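Local coordinates for penicillin-binding protein 2 (Pbp2) (Helicobacter pylori, PDB 5LP5) that probably cross-links peptidoglycan as a penicillin-binding transpeptidase of cell-wall synthesis and cell shape, and is captured here in complex with MreC, at residues Tyr489-Cys492 with Gly497-Tyr500; Leu484-Tyr489 with Leu549-Pro554. All coordinates share one frame; numbering follows the deposited sequence.

Interaction 1: Tyr489-Cys492 with Gly497-Tyr500; sequences YEVC and GTAY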
ATOM      1  N   TYR A 489      20.630  39.336  17.547  1.00 58.22           N
ATOM      2  CA  TYR A 489      20.329  40.314  16.499  1.00 61.09           C
ATOM      3  C   TYR A 489      21.610  40.932  15.931  1.00 61.29           C
ATOM      4  O   TYR A 489      21.788  41.032  14.711  1.00 58.20           O
ATOM      5  CB  TYR A 489      19.411  41.411  17.049  1.00 64.38           C
ATOM      6  CG  TYR A 489      19.124  42.526  16.059  1.00 71.59           C
ATOM      7  CD1 TYR A 489      18.322  42.309  14.943  1.00 72.95           C
ATOM      8  CD2 TYR A 489      19.662  43.800  16.244  1.00 75.91           C
ATOM      9  CE1 TYR A 489      18.068  43.330  14.050  1.00 75.35           C
ATOM     10  CE2 TYR A 489      19.417  44.822  15.349  1.00 75.62           C
ATOM     11  CZ  TYR A 489      18.614  44.585  14.263  1.00 77.53           C
ATOM     12  OH  TYR A 489      18.359  45.599  13.381  1.00 82.50           O
ATOM     13  N   GLU A 490      22.506  41.320  16.838  1.00 62.92           N
ATOM     14  CA  GLU A 490      23.763  41.966  16.473  1.00 62.83           C
ATOM     15  C   GLU A 490      24.735  41.023  15.758  1.00 59.01           C
ATOM     16  O   GLU A 490      25.545  41.462  14.962  1.00 59.40           O
ATOM     17  CB  GLU A 490      24.422  42.598  17.713  1.00 65.29           C
ATOM     18  CG  GLU A 490      23.758  43.893  18.164  1.00 66.98           C
ATOM     19  CD  GLU A 490      24.318  44.466  19.459  1.00 68.20           C
ATOM     20  OE1 GLU A 490      25.337  43.960  19.988  1.00 69.29           O
ATOM     21  OE2 GLU A 490      23.727  45.448  19.954  1.00 67.75           O
ATOM     22  N   VAL A 491      24.655  39.732  16.026  1.00 58.24           N
ATOM     23  CA  VAL A 491      25.562  38.777  15.375  1.00 61.12           C
ATOM     24  C   VAL A 491      25.376  38.782  13.867  1.00 60.76           C
ATOM     25  O   VAL A 491      26.334  38.641  13.114  1.00 55.08           O
ATOM     26  CB  VAL A 491      25.366  37.333  15.893  1.00 60.47           C
ATOM     27  CG1 VAL A 491      26.282  36.375  15.154  1.00 62.59           C
ATOM     28  CG2 VAL A 491      25.647  37.254  17.387  1.00 61.28           C
ATOM     29  N   CYS A 492      24.121  38.952  13.463  1.00 66.70           N
ATOM     30  CA  CYS A 492      23.685  38.850  12.076  1.00 70.25           C
ATOM     31  C   CYS A 492      23.600  40.222  11.413  1.00 69.81           C
ATOM     32  O   CYS A 492      23.702  40.318  10.190  1.00 70.50           O
ATOM     33  CB  CYS A 492      22.303  38.200  12.035  1.00 71.19           C
ATOM     34  SG  CYS A 492      22.223  36.403  11.829  1.00 95.00           S
ATOM     35  N   GLY A 497      29.539  41.967  14.063  1.00 76.15           N
ATOM     36  CA  GLY A 497      29.010  40.619  14.245  1.00 75.33           C
ATOM     37  C   GLY A 497      29.782  39.577  13.469  1.00 75.74           C
ATOM     38  O   GLY A 497      30.192  39.805  12.328  1.00 79.52           O
ATOM     39  N   THR A 498      29.997  38.431  14.101  1.00 74.67           N
ATOM     40  CA  THR A 498      30.716  37.336  13.449  1.00 77.26           C
ATOM     41  C   THR A 498      30.036  36.912  12.146  1.00 72.96           C
ATOM     42  O   THR A 498      30.701  36.588  11.171  1.00 66.03           O
ATOM     43  CB  THR A 498      30.890  36.107  14.377  1.00 77.17           C
ATOM     44  OG1 THR A 498      31.402  35.000  13.619  1.00 79.75           O
ATOM     45  CG2 THR A 498      29.581  35.697  15.021  1.00 75.60           C
ATOM     46  N   ALA A 499      28.709  36.951  12.133  1.00 74.17           N
ATOM     47  CA  ALA A 499      27.927  36.461  11.003  1.00 71.90           C
ATOM     48  C   ALA A 499      27.327  37.588  10.165  1.00 74.23           C
ATOM     49  O   ALA A 499      26.157  37.526   9.791  1.00 78.78           O
ATOM     50  CB  ALA A 499      26.819  35.561  11.527  1.00 68.67           C
ATOM     51  N   TYR A 500      28.109  38.616   9.864  1.00 78.07           N
ATOM     52  CA  TYR A 500      27.596  39.743   9.080  1.00 81.64           C
ATOM     53  C   TYR A 500      27.895  39.604   7.588  1.00 83.00           C
ATOM     54  O   TYR A 500      27.005  39.761   6.751  1.00 76.85           O
ATOM     55  CB  TYR A 500      28.157  41.061   9.599  1.00 83.56           C
ATOM     56  CG  TYR A 500      27.732  42.247   8.772  1.00 86.54           C
ATOM     57  CD1 TYR A 500      26.478  42.837   8.957  1.00 85.56           C
ATOM     58  CD2 TYR A 500      28.573  42.777   7.800  1.00 88.63           C
ATOM     59  CE1 TYR A 500      26.078  43.929   8.212  1.00 85.87           C
ATOM     60  CE2 TYR A 500      28.183  43.878   7.048  1.00 92.07           C
ATOM     61  CZ  TYR A 500      26.928  44.451   7.256  1.00 89.84           C
ATOM     62  OH  TYR A 500      26.511  45.540   6.506  1.00 86.23           O
TER
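The carbonyl oxygen of V491, in the last turn of helix 475-493, is the polar atom on which the returning chain closes. A499 N donates to V491 O over 3.1 Å, but the N-H meets it at only 132°, a bent and weak bond. G497 CA adds a CH···O contact to the same V491 O at 3.5 Å, so two groups of the turn converge on one acceptor. G497 CA also comes within 3.6 Å of E490 O, so this glycine presents its CA to two successive helix carbonyls. Residues 497-500 form a type I beta turn, closed by a weak bond from Y500 N to G497 O, and the chain thereby folds back against the helix end before running into strand 511-517 of the transpeptidase domain's central sheet. C492 lies on that seam: its side chain points away from residues 497-500, and SG forms the disulfide with C512 of strand 511-517, while its CA sits against A499 O. Beside the polar seam is an apolar one. V491 holds CG1 anti to its backbone N (chi1 178°), which brings this methyl to T498 CG2 at 3.4 Å and to A499 CB at 3.8 Å. The V491 and T498 side chains run alongside each other in one direction, and A499 directs its CB at the helix. At the far end of the turn, the Y500 ring brings CD1 to 3.9 Å from C492 O. The E490 carboxylate is engaged by R364 in a salt bridge, through OE1.

Interaction 2: Leu484-Tyr489 with Leu549-Pro554; sequences LRVGMY and LPYEKP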
ATOM      1  N   LEU A 484      19.579  39.180  25.483  1.00 63.29           N
ATOM      2  CA  LEU A 484      20.183  38.072  24.741  1.00 59.95           C
ATOM      3  C   LEU A 484      19.782  38.102  23.263  1.00 55.79           C
ATOM      4  O   LEU A 484      20.617  37.871  22.384  1.00 56.56           O
ATOM      5  CB  LEU A 484      19.787  36.735  25.362  1.00 59.14           C
ATOM      6  CG  LEU A 484      20.172  36.551  26.833  1.00 61.92           C
ATOM      7  CD1 LEU A 484      19.599  35.262  27.411  1.00 62.61           C
ATOM      8  CD2 LEU A 484      21.681  36.591  27.013  1.00 63.63           C
ATOM      9  N   ARG A 485      18.507  38.388  23.000  1.00 51.33           N
ATOM     10  CA  ARG A 485      18.014  38.457  21.626  1.00 50.39           C
ATOM     11  C   ARG A 485      18.705  39.565  20.845  1.00 52.18           C
ATOM     12  O   ARG A 485      19.074  39.377  19.667  1.00 48.08           O
ATOM     13  CB  ARG A 485      16.505  38.662  21.604  1.00 49.59           C
ATOM     14  CG  ARG A 485      15.741  37.428  22.053  1.00 48.74           C
ATOM     15  CD  ARG A 485      14.268  37.549  21.765  1.00 47.92           C
ATOM     16  NE  ARG A 485      13.626  38.448  22.714  1.00 47.43           N
ATOM     17  CZ  ARG A 485      12.940  38.065  23.788  1.00 47.76           C
ATOM     18  NH1 ARG A 485      12.785  36.783  24.098  1.00 44.81           N
ATOM     19  NH2 ARG A 485      12.399  38.987  24.569  1.00 53.70           N
ATOM     20  N   VAL A 486      18.886  40.708  21.513  1.00 52.83           N
ATOM     21  CA  VAL A 486      19.544  41.863  20.900  1.00 53.24           C
ATOM     22  C   VAL A 486      20.964  41.479  20.503  1.00 51.00           C
ATOM     23  O   VAL A 486      21.451  41.859  19.434  1.00 49.65           O
ATOM     24  CB  VAL A 486      19.558  43.105  21.837  1.00 55.93           C
ATOM     25  CG1 VAL A 486      20.376  44.249  21.223  1.00 57.16           C
ATOM     26  CG2 VAL A 486      18.132  43.581  22.138  1.00 55.39           C
ATOM     27  N   GLY A 487      21.625  40.722  21.367  1.00 50.56           N
ATOM     28  CA  GLY A 487      22.937  40.197  21.040  1.00 52.76           C
ATOM     29  C   GLY A 487      22.889  39.353  19.773  1.00 52.80           C
ATOM     30  O   GLY A 487      23.655  39.603  18.835  1.00 50.75           O
ATOM     31  N   MET A 488      21.984  38.366  19.746  1.00 51.59           N
ATOM     32  CA  MET A 488      21.823  37.488  18.582  1.00 50.46           C
ATOM     33  C   MET A 488      21.488  38.335  17.356  1.00 53.08           C
ATOM     34  O   MET A 488      22.009  38.099  16.268  1.00 51.96           O
ATOM     35  CB  MET A 488      20.735  36.427  18.823  1.00 48.45           C
ATOM     36  CG  MET A 488      21.056  35.401  19.918  1.00 47.37           C
ATOM     37  SD  MET A 488      19.811  34.120  20.252  1.00 45.90           S
ATOM     38  CE  MET A 488      20.052  33.206  18.732  1.00 47.53           C
ATOM     39  N   TYR A 489      20.630  39.336  17.547  1.00 58.22           N
ATOM     40  CA  TYR A 489      20.329  40.314  16.499  1.00 61.09           C
ATOM     41  C   TYR A 489      21.610  40.932  15.931  1.00 61.29           C
ATOM     42  O   TYR A 489      21.788  41.032  14.711  1.00 58.20           O
ATOM     43  CB  TYR A 489      19.411  41.411  17.049  1.00 64.38           C
ATOM     44  CG  TYR A 489      19.124  42.526  16.059  1.00 71.59           C
ATOM     45  CD1 TYR A 489      18.322  42.309  14.943  1.00 72.95           C
ATOM     46  CD2 TYR A 489      19.662  43.800  16.244  1.00 75.91           C
ATOM     47  CE1 TYR A 489      18.068  43.330  14.050  1.00 75.35           C
ATOM     48  CE2 TYR A 489      19.417  44.822  15.349  1.00 75.62           C
ATOM     49  CZ  TYR A 489      18.614  44.585  14.263  1.00 77.53           C
ATOM     50  OH  TYR A 489      18.359  45.599  13.381  1.00 82.50           O
ATOM     51  N   LEU A 549      13.605  33.752  13.703  1.00 41.48           N
ATOM     52  CA  LEU A 549      13.108  34.678  12.714  1.00 42.12           C
ATOM     53  C   LEU A 549      11.585  34.737  12.721  1.00 40.64           C
ATOM     54  O   LEU A 549      10.914  33.770  13.065  1.00 38.46           O
ATOM     55  CB  LEU A 549      13.607  34.291  11.314  1.00 41.79           C
ATOM     56  CG  LEU A 549      13.023  33.029  10.673  1.00 41.12           C
ATOM     57  CD1 LEU A 549      13.172  33.051   9.167  1.00 42.43           C
ATOM     58  CD2 LEU A 549      13.687  31.809  11.259  1.00 40.87           C
ATOM     59  N   PRO A 550      11.039  35.886  12.342  1.00 41.14           N
ATOM     60  CA  PRO A 550      11.739  37.146  12.093  1.00 43.34           C
ATOM     61  C   PRO A 550      12.092  37.845  13.416  1.00 45.80           C
ATOM     62  O   PRO A 550      11.421  37.629  14.438  1.00 45.71           O
ATOM     63  CB  PRO A 550      10.711  37.948  11.305  1.00 44.49           C
ATOM     64  CG  PRO A 550       9.388  37.431  11.786  1.00 44.02           C
ATOM     65  CD  PRO A 550       9.601  35.971  12.065  1.00 42.16           C
ATOM     66  N   TYR A 551      13.126  38.674  13.416  1.00 46.85           N
ATOM     67  CA  TYR A 551      13.582  39.260  14.677  1.00 48.51           C
ATOM     68  C   TYR A 551      12.482  40.043  15.396  1.00 50.06           C
ATOM     69  O   TYR A 551      12.343  39.966  16.619  1.00 52.14           O
ATOM     70  CB  TYR A 551      14.808  40.157  14.472  1.00 49.78           C
ATOM     71  CG  TYR A 551      15.131  40.963  15.710  1.00 50.30           C
ATOM     72  CD1 TYR A 551      15.416  40.327  16.916  1.00 49.40           C
ATOM     73  CD2 TYR A 551      15.106  42.355  15.694  1.00 50.21           C
ATOM     74  CE1 TYR A 551      15.678  41.055  18.065  1.00 50.05           C
ATOM     75  CE2 TYR A 551      15.387  43.087  16.840  1.00 51.72           C
ATOM     76  CZ  TYR A 551      15.671  42.422  18.022  1.00 50.45           C
ATOM     77  OH  TYR A 551      15.946  43.091  19.175  1.00 50.57           O
ATOM     78  N   GLU A 552      11.700  40.792  14.627  1.00 51.52           N
ATOM     79  CA  GLU A 552      10.734  41.754  15.175  1.00 52.16           C
ATOM     80  C   GLU A 552       9.594  41.072  15.930  1.00 52.24           C
ATOM     81  O   GLU A 552       8.990  41.663  16.817  1.00 56.03           O
ATOM     82  CB  GLU A 552      10.155  42.618  14.056  1.00 53.46           C
ATOM     83  CG  GLU A 552      11.162  43.513  13.339  1.00 55.18           C
ATOM     84  CD  GLU A 552      12.112  42.765  12.408  1.00 53.69           C
ATOM     85  OE1 GLU A 552      11.736  41.736  11.806  1.00 53.27           O
ATOM     86  OE2 GLU A 552      13.264  43.215  12.274  1.00 57.05           O
ATOM     87  N   LYS A 553       9.277  39.844  15.540  1.00 52.07           N
ATOM     88  CA  LYS A 553       8.311  39.016  16.249  1.00 50.69           C
ATOM     89  C   LYS A 553       8.626  37.558  15.917  1.00 47.86           C
ATOM     90  O   LYS A 553       8.159  37.018  14.907  1.00 43.79           O
ATOM     91  CB  LYS A 553       6.871  39.360  15.859  1.00 51.36           C
ATOM     92  CG  LYS A 553       5.871  38.486  16.586  1.00 54.56           C
ATOM     93  CD  LYS A 553       4.435  38.832  16.267  1.00 59.36           C
ATOM     94  CE  LYS A 553       3.508  37.848  16.976  1.00 60.96           C
ATOM     95  NZ  LYS A 553       2.085  38.287  16.928  1.00 62.65           N
ATOM     96  N   PRO A 554       9.441  36.920  16.769  1.00 46.22           N
ATOM     97  CA  PRO A 554       9.919  35.577  16.483  1.00 45.36           C
ATOM     98  C   PRO A 554       8.800  34.564  16.317  1.00 43.90           C
ATOM     99  O   PRO A 554       7.880  34.568  17.109  1.00 44.51           O
ATOM    100  CB  PRO A 554      10.742  35.246  17.722  1.00 44.30           C
ATOM    101  CG  PRO A 554      11.150  36.561  18.291  1.00 43.87           C
ATOM    102  CD  PRO A 554       9.979  37.432  18.044  1.00 45.57           C
TER
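The rings of Y489 and Y551 form an offset stack, with centroids 4.3 Å apart and planes inclined by 25°. Over one face of the Y551 ring lies Y489 CD1, displaced toward the rim and 3.3 Å from Y551 CD2; over one face of the Y489 ring lies Y551 CE2, again off centre. The same face of Y551 also receives Y489 CB, a CH-pi contact 4.0 Å from the centroid and 16° off the ring normal, so both the methylene and the near side of the Y489 ring are laid on it. The two side chains approach along roughly perpendicular directions, although their rings overlap face to face. Y551 has CG anti to its backbone N (chi1 169°), which extends the ring from the loop to the helix. Its far end reaches the preceding turn, where the hydroxyl OH lies 3.7 Å from V486 CG2, and its CE1 is 4.1 Å from R485 O, which lies obliquely to the ring. R485 borders the ring with its CB, while its guanidinium turns to the carbonyl of I451. Y551 sits in the loop of the beta hairpin joining strands 542-549 and 556-562 of the transpeptidase sheet; a cis peptide before P550 and a type I turn from P550 to K553 shape it. T509 touches both tyrosines and bonds to the backbone of Y551. With ring overlap, a CH-pi contact and one methyl contact as its main components, the contact between these segments is probably mostly dispersive and would depend on fit more than on charge.

In the fold
Interactions 1 and 2 have their centres about 11 Å apart and follow one another along helix 475-493, sharing Y489, which stacks in interaction 2 but does not itself touch 497-500 in interaction 1. The helix is thereby tied to two loops attached to the sheet, the one before strand 511-517 and the one between strands 542-549 and 556-562. The centre of interaction 1 is about 29 Å, and that of interaction 2 about 26 Å, from the centre of the chain. Strand 511-517 carries K513, probably of the KTG motif, next to C512 and close to the probable SxxK residues S311 and K314. Interaction 1 therefore borders the likely active site, touching C512 and T514 of that strand.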